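Local coordinates for protein AA9 family lytic polysaccharide monooxygenase D (Myceliophthora thermophila, PDB 5UFV) that oxidatively cleaves cellulose and other polysaccharides with a single active-site copper ion, yielding C1-oxidised products, at residues A68-W73 with V153-I158; P148-V153 with Q174-G179. All blocks are in the same frame, centred on the assembly; numbering follows the deposited sequence.

Interaction 1 (A68-W73 with V153-I158); sequences ATWAQW and VRHELI
H155 and L157 of strand 149-159 meet 68-73 where the two sheets of the AA9 beta sandwich face each other. E156 between them turns the other way, and its OE1 takes two N-H groups, one from R154 and one from the indole of W83. R154 NH1 lies 2.7 Å from E156 OE1 in a nearly straight bond (166° at the hydrogen). R154 NH2 adds a second bond to OE2, so the guanidinium grips the carboxylate end-on. Both nitrogens approach from above the carboxylate plane. Y196 also bonds OE2, and the backbone of L46 and R47 takes other N-H groups of R154.

The contact between the sheets is made through side chains alone. L157 CD1 touches two indoles, over the face of W73 and obliquely at W70. It sits 3.4 Å from the centroid of the six-membered ring of W73, a CH-pi contact only 7° off the ring normal. On the W70 side, L157 CD1 is 3.4 Å from W70 NE1. W73 reaches it with CG swung away from its own backbone N (chi1 -180°).

W73 also belongs to the second shell of the copper site. Its side chain is about 6 Å from the copper ion and meets the ligands H75 and Y169 edge-to-face. Its NE1 bonds to the backbone O of H75, which helps fix the turn of the indole. Earlier on both strands, W70 CZ2 lies 4.2 Å from H155 CB, and the methyl A68 CB rests over one face of the H155 imidazole, 3.7 Å from the ring centroid.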
ATOM      1  N   ALA A  68       9.050   4.067   0.361  1.00 32.27           N
ATOM      2  CA  ALA A  68       9.041   3.172  -0.783  1.00 28.68           C
ATOM      3  C   ALA A  68       9.230   3.963  -2.074  1.00 27.67           C
ATOM      4  O   ALA A  68       8.696   5.069  -2.220  1.00 27.55           O
ATOM      5  CB  ALA A  68       7.724   2.447  -0.820  1.00 28.06           C
ATOM      6  N   THR A  69       9.978   3.395  -3.010  1.00 26.25           N
ATOM      7  CA  THR A  69      10.231   4.033  -4.293  1.00 26.68           C
ATOM      8  C   THR A  69       9.659   3.232  -5.457  1.00 25.42           C
ATOM      9  O   THR A  69       9.772   2.024  -5.506  1.00 25.15           O
ATOM     10  CB  THR A  69      11.743   4.246  -4.510  1.00 27.90           C
ATOM     11  OG1 THR A  69      12.233   5.080  -3.471  1.00 28.38           O
ATOM     12  CG2 THR A  69      12.038   4.981  -5.832  1.00 29.44           C
ATOM     13  N   TRP A  70       9.041   3.932  -6.393  1.00 25.23           N
ATOM     14  CA  TRP A  70       8.473   3.331  -7.572  1.00 24.12           C
ATOM     15  C   TRP A  70       9.375   3.772  -8.679  1.00 25.69           C
ATOM     16  O   TRP A  70       9.394   4.970  -9.021  1.00 25.75           O
ATOM     17  CB  TRP A  70       7.079   3.881  -7.851  1.00 24.12           C
ATOM     18  CG  TRP A  70       6.003   3.233  -7.065  1.00 23.69           C
ATOM     19  CD1 TRP A  70       5.193   2.225  -7.484  1.00 23.91           C
ATOM     20  CD2 TRP A  70       5.595   3.553  -5.729  1.00 23.69           C
ATOM     21  NE1 TRP A  70       4.309   1.880  -6.483  1.00 24.69           N
ATOM     22  CE2 TRP A  70       4.547   2.687  -5.393  1.00 24.92           C
ATOM     23  CE3 TRP A  70       6.000   4.504  -4.790  1.00 24.58           C
ATOM     24  CZ2 TRP A  70       3.906   2.741  -4.143  1.00 24.36           C
ATOM     25  CZ3 TRP A  70       5.377   4.546  -3.560  1.00 24.11           C
ATOM     26  CH2 TRP A  70       4.339   3.677  -3.251  1.00 24.28           C
ATOM     27  N   ALA A  71      10.132   2.831  -9.233  1.00 24.71           N
ATOM     28  CA  ALA A  71      10.970   3.148 -10.350  1.00 25.19           C
ATOM     29  C   ALA A  71      10.178   3.725 -11.514  1.00 25.98           C
ATOM     30  O   ALA A  71      10.704   4.551 -12.249  1.00 25.25           O
ATOM     31  CB  ALA A  71      11.741   1.930 -10.790  1.00 25.83           C
ATOM     32  N   GLN A  72       8.934   3.277 -11.676  1.00 28.56           N
ATOM     33  CA  GLN A  72       8.028   3.715 -12.758  1.00 32.13           C
ATOM     34  C   GLN A  72       6.623   3.777 -12.188  1.00 31.37           C
ATOM     35  O   GLN A  72       6.262   2.957 -11.353  1.00 29.18           O
ATOM     36  CB  GLN A  72       7.966   2.725 -13.940  1.00 36.59           C
ATOM     37  CG  GLN A  72       9.274   2.415 -14.688  1.00 42.23           C
ATOM     38  CD  GLN A  72      10.029   3.630 -15.276  1.00 47.65           C
ATOM     39  OE1 GLN A  72      11.269   3.580 -15.500  1.00 45.98           O
ATOM     40  NE2 GLN A  72       9.285   4.713 -15.564  1.00 51.60           N
ATOM     41  N   TRP A  73       5.835   4.747 -12.641  1.00 31.08           N
ATOM     42  CA  TRP A  73       4.439   4.834 -12.280  1.00 29.91           C
ATOM     43  C   TRP A  73       3.712   5.776 -13.217  1.00 30.34           C
ATOM     44  O   TRP A  73       4.115   6.912 -13.388  1.00 31.22           O
ATOM     45  CB  TRP A  73       4.257   5.348 -10.860  1.00 29.29           C
ATOM     46  CG  TRP A  73       2.816   5.403 -10.552  1.00 28.60           C
ATOM     47  CD1 TRP A  73       2.051   6.508 -10.354  1.00 29.38           C
ATOM     48  CD2 TRP A  73       1.941   4.292 -10.504  1.00 28.67           C
ATOM     49  NE1 TRP A  73       0.740   6.144 -10.145  1.00 29.94           N
ATOM     50  CE2 TRP A  73       0.651   4.787 -10.225  1.00 28.72           C
ATOM     51  CE3 TRP A  73       2.128   2.915 -10.638  1.00 28.64           C
ATOM     52  CZ2 TRP A  73      -0.439   3.966 -10.080  1.00 30.30           C
ATOM     53  CZ3 TRP A  73       1.048   2.092 -10.489  1.00 29.75           C
ATOM     54  CH2 TRP A  73      -0.229   2.616 -10.211  1.00 31.06           C
ATOM     55  N   VAL A 153       4.822  -4.952   5.720  1.00 29.82           N
ATOM     56  CA  VAL A 153       4.300  -3.650   5.366  1.00 29.49           C
ATOM     57  C   VAL A 153       3.872  -3.760   3.928  1.00 27.94           C
ATOM     58  O   VAL A 153       4.581  -4.367   3.162  1.00 29.39           O
ATOM     59  CB  VAL A 153       5.356  -2.561   5.498  1.00 30.84           C
ATOM     60  CG1 VAL A 153       6.613  -2.914   4.709  1.00 31.31           C
ATOM     61  CG2 VAL A 153       4.785  -1.225   5.035  1.00 30.97           C
ATOM     62  N   ARG A 154       2.723  -3.192   3.559  1.00 27.15           N
ATOM     63  CA  ARG A 154       2.150  -3.384   2.211  1.00 25.40           C
ATOM     64  C   ARG A 154       1.807  -2.042   1.582  1.00 25.23           C
ATOM     65  O   ARG A 154       1.047  -1.250   2.172  1.00 24.74           O
ATOM     66  CB  ARG A 154       0.890  -4.260   2.309  1.00 25.24           C
ATOM     67  CG  ARG A 154       0.026  -4.347   1.066  1.00 23.98           C
ATOM     68  CD  ARG A 154      -1.114  -5.310   1.338  1.00 25.41           C
ATOM     69  NE  ARG A 154      -1.982  -5.434   0.177  1.00 26.22           N
ATOM     70  CZ  ARG A 154      -2.865  -4.504  -0.207  1.00 27.81           C
ATOM     71  NH1 ARG A 154      -3.039  -3.378   0.516  1.00 27.12           N
ATOM     72  NH2 ARG A 154      -3.582  -4.707  -1.319  1.00 26.37           N
ATOM     73  N   HIS A 155       2.356  -1.780   0.396  1.00 23.97           N
ATOM     74  CA  HIS A 155       2.045  -0.552  -0.325  1.00 23.64           C
ATOM     75  C   HIS A 155       1.111  -0.899  -1.418  1.00 23.27           C
ATOM     76  O   HIS A 155       1.309  -1.898  -2.078  1.00 23.11           O
ATOM     77  CB  HIS A 155       3.297   0.103  -0.903  1.00 24.02           C
ATOM     78  CG  HIS A 155       4.191   0.671   0.146  1.00 25.25           C
ATOM     79  ND1 HIS A 155       5.022  -0.113   0.917  1.00 25.72           N
ATOM     80  CD2 HIS A 155       4.324   1.932   0.616  1.00 25.96           C
ATOM     81  CE1 HIS A 155       5.655   0.645   1.793  1.00 24.79           C
ATOM     82  NE2 HIS A 155       5.245   1.887   1.634  1.00 25.70           N
ATOM     83  N   GLU A 156       0.095  -0.067  -1.611  1.00 23.67           N
ATOM     84  CA  GLU A 156      -0.939  -0.349  -2.558  1.00 25.66           C
ATOM     85  C   GLU A 156      -1.347   0.952  -3.171  1.00 26.27           C
ATOM     86  O   GLU A 156      -1.660   1.918  -2.453  1.00 26.01           O
ATOM     87  CB  GLU A 156      -2.133  -1.004  -1.862  1.00 29.92           C
ATOM     88  CG  GLU A 156      -3.377  -1.239  -2.720  1.00 34.10           C
ATOM     89  CD  GLU A 156      -4.566  -1.810  -1.914  1.00 40.47           C
ATOM     90  OE1 GLU A 156      -4.676  -1.540  -0.684  1.00 42.58           O
ATOM     91  OE2 GLU A 156      -5.403  -2.557  -2.497  1.00 43.07           O
ATOM     92  N   LEU A 157      -1.316   0.968  -4.507  1.00 25.85           N
ATOM     93  CA  LEU A 157      -1.830   2.047  -5.314  1.00 26.18           C
ATOM     94  C   LEU A 157      -2.983   1.478  -6.069  1.00 27.86           C
ATOM     95  O   LEU A 157      -2.868   0.385  -6.621  1.00 27.95           O
ATOM     96  CB  LEU A 157      -0.805   2.512  -6.343  1.00 25.80           C
ATOM     97  CG  LEU A 157       0.540   2.989  -5.808  1.00 25.53           C
ATOM     98  CD1 LEU A 157       1.349   3.574  -6.952  1.00 26.57           C
ATOM     99  CD2 LEU A 157       0.386   3.991  -4.676  1.00 25.55           C
ATOM    100  N   ILE A 158      -4.094   2.215  -6.090  1.00 29.30           N
ATOM    101  CA  ILE A 158      -5.288   1.813  -6.815  1.00 28.13           C
ATOM    102  C   ILE A 158      -5.542   2.862  -7.886  1.00 29.55           C
ATOM    103  O   ILE A 158      -5.959   3.980  -7.573  1.00 29.39           O
ATOM    104  CB  ILE A 158      -6.489   1.737  -5.899  1.00 27.70           C
ATOM    105  CG1 ILE A 158      -6.189   0.865  -4.690  1.00 28.15           C
ATOM    106  CG2 ILE A 158      -7.669   1.167  -6.648  1.00 29.52           C
ATOM    107  CD1 ILE A 158      -7.363   0.807  -3.719  1.00 29.15           C
TER

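Interaction 2 (P148-V153 with Q174-G179); sequences PGNYLV and QIKVTG
Y151 and I175 bond each other twice through the backbone as an antiparallel hydrogen-bonded pair. Y151 N lies 2.7 Å from I175 O, and I175 N lies 2.7 Å from Y151 O. G149 and V177 form the next such pair, with G149 N 3.0 Å from V177 O and V177 N 2.9 Å from G149 O.

The side chains of Y151, I175 and V177 share one face of the sheet. There V177 CG2 comes obliquely against the tyrosine ring, 3.3 Å from Y151 CD1. V153 CG1 meets I175 CG1 at 3.7 Å. V153 has CG1 between its backbone N and carbonyl carbon (chi1 54°), and this turns the methyl toward the isoleucine.

The face with N150, K176, L152 and Q174 is more polar. N150 and K176 run side by side, and K176 NZ bonds N150 OD1 at 3.0 Å, tilted 28° from the amide carbonyl plane. The lysine chain is extended at first and then bends at its last two torsions, which brings NZ back to the amide. L152 CD2 and Q174 CG touch loosely at 4.2 Å.

Outside partners position these groups. The OH of Y151 bonds A147 O, while its ring touches M84, K86 and F102. N150 ND2 bonds G89 O, which helps fix the amide flip, and K176 makes a cation-pi contact with Y57. The Q174 amide is held by W30 NE1 and L56 O.

The whole is the open end of a long beta hairpin, strands 149-159 and 167-177, in the mixed sheet of the AA9 beta sandwich.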
ATOM      1  N   PRO A 148       6.487  -4.373  19.523  1.00 43.50           N
ATOM      2  CA  PRO A 148       7.574  -4.935  18.741  1.00 42.97           C
ATOM      3  C   PRO A 148       7.199  -6.248  18.092  1.00 42.63           C
ATOM      4  O   PRO A 148       6.350  -6.955  18.612  1.00 43.64           O
ATOM      5  CB  PRO A 148       8.660  -5.210  19.792  1.00 44.29           C
ATOM      6  CG  PRO A 148       7.917  -5.393  21.066  1.00 45.65           C
ATOM      7  CD  PRO A 148       6.750  -4.459  20.970  1.00 45.77           C
ATOM      8  N   GLY A 149       7.846  -6.573  16.973  1.00 41.57           N
ATOM      9  CA  GLY A 149       7.831  -7.935  16.442  1.00 40.95           C
ATOM     10  C   GLY A 149       8.073  -7.949  14.951  1.00 39.70           C
ATOM     11  O   GLY A 149       8.489  -6.949  14.377  1.00 39.06           O
ATOM     12  N   ASN A 150       7.792  -9.079  14.317  1.00 37.89           N
ATOM     13  CA  ASN A 150       7.923  -9.186  12.879  1.00 36.39           C
ATOM     14  C   ASN A 150       6.676  -8.702  12.204  1.00 35.64           C
ATOM     15  O   ASN A 150       5.590  -9.210  12.503  1.00 36.56           O
ATOM     16  CB  ASN A 150       8.191 -10.628  12.480  1.00 36.31           C
ATOM     17  CG  ASN A 150       9.436 -11.175  13.130  1.00 37.29           C
ATOM     18  OD1 ASN A 150      10.327 -10.425  13.558  1.00 38.55           O
ATOM     19  ND2 ASN A 150       9.494 -12.482  13.241  1.00 37.91           N
ATOM     20  N   TYR A 151       6.821  -7.736  11.292  1.00 33.90           N
ATOM     21  CA  TYR A 151       5.676  -7.194  10.571  1.00 33.68           C
ATOM     22  C   TYR A 151       5.901  -7.195   9.074  1.00 32.29           C
ATOM     23  O   TYR A 151       7.015  -7.008   8.605  1.00 32.81           O
ATOM     24  CB  TYR A 151       5.402  -5.742  10.960  1.00 34.84           C
ATOM     25  CG  TYR A 151       4.812  -5.474  12.323  1.00 35.75           C
ATOM     26  CD1 TYR A 151       5.635  -5.337  13.431  1.00 37.77           C
ATOM     27  CD2 TYR A 151       3.458  -5.258  12.486  1.00 36.41           C
ATOM     28  CE1 TYR A 151       5.120  -5.050  14.683  1.00 39.99           C
ATOM     29  CE2 TYR A 151       2.914  -4.972  13.744  1.00 39.23           C
ATOM     30  CZ  TYR A 151       3.750  -4.861  14.847  1.00 39.94           C
ATOM     31  OH  TYR A 151       3.254  -4.578  16.116  1.00 40.30           O
ATOM     32  N   LEU A 152       4.815  -7.338   8.328  1.00 31.77           N
ATOM     33  CA  LEU A 152       4.826  -7.040   6.901  1.00 30.31           C
ATOM     34  C   LEU A 152       4.330  -5.627   6.742  1.00 30.32           C
ATOM     35  O   LEU A 152       3.531  -5.149   7.538  1.00 29.41           O
ATOM     36  CB  LEU A 152       3.910  -7.964   6.131  1.00 29.94           C
ATOM     37  CG  LEU A 152       4.018  -9.454   6.443  1.00 30.97           C
ATOM     38  CD1 LEU A 152       3.016 -10.207   5.586  1.00 31.18           C
ATOM     39  CD2 LEU A 152       5.424  -9.956   6.193  1.00 31.72           C
ATOM     40  N   VAL A 153       4.822  -4.952   5.720  1.00 29.82           N
ATOM     41  CA  VAL A 153       4.300  -3.650   5.366  1.00 29.49           C
ATOM     42  C   VAL A 153       3.872  -3.760   3.928  1.00 27.94           C
ATOM     43  O   VAL A 153       4.581  -4.367   3.162  1.00 29.39           O
ATOM     44  CB  VAL A 153       5.356  -2.561   5.498  1.00 30.84           C
ATOM     45  CG1 VAL A 153       6.613  -2.914   4.709  1.00 31.31           C
ATOM     46  CG2 VAL A 153       4.785  -1.225   5.035  1.00 30.97           C
ATOM     47  N   GLN A 174       9.379  -6.939   4.499  1.00 26.32           N
ATOM     48  CA  GLN A 174       9.490  -7.468   5.864  1.00 28.61           C
ATOM     49  C   GLN A 174      10.208  -6.495   6.828  1.00 30.54           C
ATOM     50  O   GLN A 174      11.345  -6.077   6.585  1.00 31.63           O
ATOM     51  CB  GLN A 174      10.195  -8.829   5.831  1.00 28.77           C
ATOM     52  CG  GLN A 174       9.458  -9.833   4.966  1.00 29.34           C
ATOM     53  CD  GLN A 174       9.910 -11.267   5.124  1.00 29.70           C
ATOM     54  OE1 GLN A 174       9.104 -12.179   4.991  1.00 32.75           O
ATOM     55  NE2 GLN A 174      11.176 -11.476   5.384  1.00 29.52           N
ATOM     56  N   ILE A 175       9.524  -6.138   7.911  1.00 32.45           N
ATOM     57  CA  ILE A 175      10.044  -5.181   8.895  1.00 34.20           C
ATOM     58  C   ILE A 175      10.071  -5.830  10.278  1.00 35.04           C
ATOM     59  O   ILE A 175       9.036  -6.324  10.764  1.00 32.28           O
ATOM     60  CB  ILE A 175       9.143  -3.945   9.005  1.00 34.87           C
ATOM     61  CG1 ILE A 175       8.759  -3.442   7.620  1.00 35.40           C
ATOM     62  CG2 ILE A 175       9.817  -2.855   9.826  1.00 36.50           C
ATOM     63  CD1 ILE A 175       9.790  -2.577   6.955  1.00 36.39           C
ATOM     64  N   LYS A 176      11.255  -5.836  10.894  1.00 35.33           N
ATOM     65  CA  LYS A 176      11.388  -6.234  12.278  1.00 36.94           C
ATOM     66  C   LYS A 176      11.360  -4.962  13.123  1.00 38.38           C
ATOM     67  O   LYS A 176      12.342  -4.197  13.139  1.00 39.96           O
ATOM     68  CB  LYS A 176      12.664  -7.036  12.535  1.00 37.25           C
ATOM     69  CG  LYS A 176      12.646  -7.621  13.933  1.00 39.89           C
ATOM     70  CD  LYS A 176      13.892  -8.406  14.318  1.00 42.81           C
ATOM     71  CE  LYS A 176      14.227  -9.579  13.392  1.00 42.94           C
ATOM     72  NZ  LYS A 176      13.328 -10.762  13.508  1.00 41.79           N
ATOM     73  N   VAL A 177      10.227  -4.739  13.793  1.00 38.64           N
ATOM     74  CA  VAL A 177       9.992  -3.567  14.653  1.00 39.70           C
ATOM     75  C   VAL A 177      10.562  -3.771  16.044  1.00 42.16           C
ATOM     76  O   VAL A 177      10.156  -4.697  16.756  1.00 43.76           O
ATOM     77  CB  VAL A 177       8.489  -3.298  14.799  1.00 40.52           C
ATOM     78  CG1 VAL A 177       8.216  -2.171  15.783  1.00 41.75           C
ATOM     79  CG2 VAL A 177       7.897  -2.967  13.441  1.00 40.12           C
ATOM     80  N   THR A 178      11.490  -2.901  16.432  1.00 44.01           N
ATOM     81  CA  THR A 178      12.183  -3.003  17.710  1.00 46.96           C
ATOM     82  C   THR A 178      11.490  -2.193  18.808  1.00 48.85           C
ATOM     83  O   THR A 178      10.390  -1.682  18.616  1.00 47.86           O
ATOM     84  CB  THR A 178      13.626  -2.494  17.560  1.00 50.13           C
ATOM     85  OG1 THR A 178      13.609  -1.124  17.121  1.00 50.97           O
ATOM     86  CG2 THR A 178      14.391  -3.360  16.556  1.00 50.21           C
ATOM     87  N   GLY A 179      12.142  -2.074  19.961  1.00 52.50           N
ATOM     88  CA  GLY A 179      11.626  -1.270  21.062  1.00 55.14           C
ATOM     89  C   GLY A 179      10.731  -2.045  22.008  1.00 57.58           C
ATOM     90  O   GLY A 179      10.743  -3.281  22.049  1.00 58.64           O
TER

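From the N terminus, 68-73 comes first, on strand 65-70 of the four-stranded sheet and the loop after it. The chain then runs through 79 residues, including strands 80-86, 101-107 and 136-141, before 153-158 closes that long loop in interaction 1. Segment 148-153 has just preceded it on the same strand, and V153 belongs to both contacts. Interaction 2 closes later, when, 20 residues on and past the hairpin turn, 174-179 returns on strand 167-177. The two loops therefore cross and do not nest. Interaction 1 ties sheet to sheet near the copper site. Interaction 2 joins neighbouring strands within one sheet, with its centre about 19 Å from that of interaction 1.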